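Local coordinates for protein alpha-glucosidase (PDB 6PNR) that probably hydrolyses alpha-glycosidic bonds of sulfoquinovosides as a family 31 glycoside hydrolase, at residues A[571-576]-A[591-596]. Numbering follows the deposited sequence.
With SO4 (sulfate ion), chain D.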
# COMPACT_ATOMS: atom_id res chain seq x y z
N PRO A 571 1.70 18.00 -31.41
CA PRO A 571 2.81 18.22 -30.47
C PRO A 571 4.16 18.05 -31.15
O PRO A 571 4.30 17.35 -32.15
CB PRO A 571 2.58 17.16 -29.39
CG PRO A 571 1.81 16.05 -30.09
CD PRO A 571 0.94 16.76 -31.12
N VAL A 572 5.17 18.71 -30.58
CA VAL A 572 6.52 18.57 -31.11
C VAL A 572 7.00 17.12 -30.97
O VAL A 572 7.59 16.55 -31.90
CB VAL A 572 7.48 19.55 -30.43
CG1 VAL A 572 8.90 19.31 -30.90
CG2 VAL A 572 7.05 20.99 -30.73
N GLN A 573 6.76 16.50 -29.82
CA GLN A 573 7.14 15.11 -29.57
C GLN A 573 5.88 14.27 -29.68
O GLN A 573 4.97 14.41 -28.85
CB GLN A 573 7.80 14.95 -28.19
CG GLN A 573 9.09 15.77 -28.05
CD GLN A 573 9.73 15.63 -26.68
OE1 GLN A 573 9.78 16.58 -25.90
NE2 GLN A 573 10.25 14.44 -26.38
N ARG A 574 5.82 13.41 -30.70
CA ARG A 574 4.64 12.68 -31.13
C ARG A 574 4.82 11.18 -30.95
O ARG A 574 5.92 10.65 -31.14
CB ARG A 574 4.34 12.95 -32.61
CG ARG A 574 4.39 14.42 -32.94
CD ARG A 574 4.25 14.72 -34.42
NE ARG A 574 4.43 16.16 -34.64
CZ ARG A 574 4.32 16.76 -35.82
NH1 ARG A 574 4.02 16.06 -36.91
NH2 ARG A 574 4.52 18.08 -35.91
N PRO A 575 3.75 10.47 -30.62
CA PRO A 575 3.84 9.01 -30.55
C PRO A 575 3.94 8.43 -31.95
O PRO A 575 3.48 9.03 -32.93
CB PRO A 575 2.54 8.60 -29.85
CG PRO A 575 1.59 9.68 -30.19
CD PRO A 575 2.40 10.95 -30.29
N LEU A 576 4.57 7.26 -32.05
CA LEU A 576 4.80 6.70 -33.37
C LEU A 576 3.50 6.50 -34.14
O LEU A 576 3.46 6.71 -35.36
CB LEU A 576 5.58 5.39 -33.25
CG LEU A 576 7.10 5.45 -33.40
CD1 LEU A 576 7.75 6.42 -32.40
CD2 LEU A 576 7.68 4.05 -33.24
N TYR A 591 9.05 4.82 -25.27
CA TYR A 591 10.38 5.41 -25.10
C TYR A 591 11.04 5.74 -26.44
O TYR A 591 12.25 6.00 -26.49
CB TYR A 591 11.26 4.49 -24.24
CG TYR A 591 10.67 4.28 -22.84
CD1 TYR A 591 10.43 5.35 -21.99
CD2 TYR A 591 10.35 3.01 -22.39
CE1 TYR A 591 9.89 5.15 -20.72
CE2 TYR A 591 9.83 2.80 -21.12
CZ TYR A 591 9.60 3.87 -20.30
OH TYR A 591 9.05 3.65 -19.06
N GLU A 592 10.28 5.73 -27.53
CA GLU A 592 10.66 6.42 -28.76
C GLU A 592 9.59 7.45 -29.07
O GLU A 592 8.42 7.29 -28.70
CB GLU A 592 10.78 5.44 -29.95
CG GLU A 592 11.46 4.12 -29.61
CD GLU A 592 11.65 3.23 -30.82
OE1 GLU A 592 10.92 3.42 -31.82
OE2 GLU A 592 12.53 2.34 -30.78
N TYR A 593 9.98 8.52 -29.77
CA TYR A 593 9.03 9.52 -30.23
C TYR A 593 9.43 10.03 -31.60
O TYR A 593 10.61 10.01 -31.97
CB TYR A 593 8.91 10.70 -29.24
CG TYR A 593 10.18 11.50 -28.99
CD1 TYR A 593 11.07 11.14 -27.97
CD2 TYR A 593 10.47 12.64 -29.74
CE1 TYR A 593 12.23 11.89 -27.72
CE2 TYR A 593 11.62 13.38 -29.50
CZ TYR A 593 12.50 13.01 -28.50
OH TYR A 593 13.63 13.76 -28.27
N LEU A 594 8.43 10.49 -32.37
CA LEU A 594 8.70 11.23 -33.60
C LEU A 594 8.91 12.69 -33.23
O LEU A 594 8.06 13.30 -32.57
CB LEU A 594 7.54 11.08 -34.60
CG LEU A 594 7.17 9.63 -34.95
CD1 LEU A 594 5.93 9.52 -35.86
CD2 LEU A 594 8.36 8.92 -35.56
N PHE A 595 10.07 13.24 -33.61
CA PHE A 595 10.40 14.64 -33.41
C PHE A 595 9.90 15.36 -34.66
O PHE A 595 10.61 15.48 -35.65
CB PHE A 595 11.90 14.81 -33.19
CG PHE A 595 12.36 16.22 -32.96
CD1 PHE A 595 11.75 17.03 -32.01
CD2 PHE A 595 13.46 16.72 -33.64
CE1 PHE A 595 12.20 18.32 -31.78
CE2 PHE A 595 13.92 18.01 -33.41
CZ PHE A 595 13.28 18.81 -32.48
N GLY A 596 8.65 15.79 -34.62
CA GLY A 596 7.95 16.16 -35.85
C GLY A 596 7.67 14.93 -36.71
O GLY A 596 7.80 13.80 -36.28
S SO4 D . 9.22 0.83 -25.51
O1 SO4 D . 7.90 1.22 -24.98
O2 SO4 D . 9.05 -0.28 -26.46
O3 SO4 D . 10.08 0.36 -24.41
O4 SO4 D . 9.85 1.97 -26.19
O HOH W 1 5.91 6.51 -29.53
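Arg-574 and Leu-594 form an antiparallel hydrogen-bonded pair, Arg-574 N to Leu-594 O at 2.9 Å and Leu-594 N to Arg-574 O at 2.8 Å, and a third backbone bond, from Gly-596 N to Val-572 O (3.0 Å, 160° at the hydrogen), extends the ladder past the non-hydrogen-bonded pair Gln-573 and Phe-595. Beyond Pro-575 the direct bonds give way to a water that accepts from Leu-576 N and lies within hydrogen-bonding distance of Glu-592 O.

On the face of Gln-573 and Phe-595, the amide nitrogen NE2 of Gln-573 sits over the centre of the Tyr-593 ring, 3.4 Å from CZ of Tyr-593, with the amide plane turned 58° from the ring. The ring is brought beneath it by chi1 of 61°, which sets CG of Tyr-593 between its backbone N and carbonyl carbon. Alongside, Val-572 CG1 meets Phe-595 CE1 at 3.6 Å.

On the other face the extended Arg-574 side chain lays its guanidinium over Gly-596, whose CA lies 3.7 Å from CZ of Arg-574. NE of Arg-574 donates to Pro-571 O (2.8 Å), while NH2 forms a salt bridge with Glu-564 and NH1 is hydrogen-bonded to NE2 of His-579, which together fix the plane. A leucine here would probably leave Glu-564 without its charged mate and Pro-571 O without this donor.

Strand 573-574 is the edge, within this chain, of the C-terminal domain's antiparallel sheet, and strand 593-595 joins it to strand 599-601. Helix 538-568 packs on Val-572 and Phe-595, and helix 469-481, from the barrel domain, touches Gln-573 and Tyr-593, so the pair lies buried where the two domains meet.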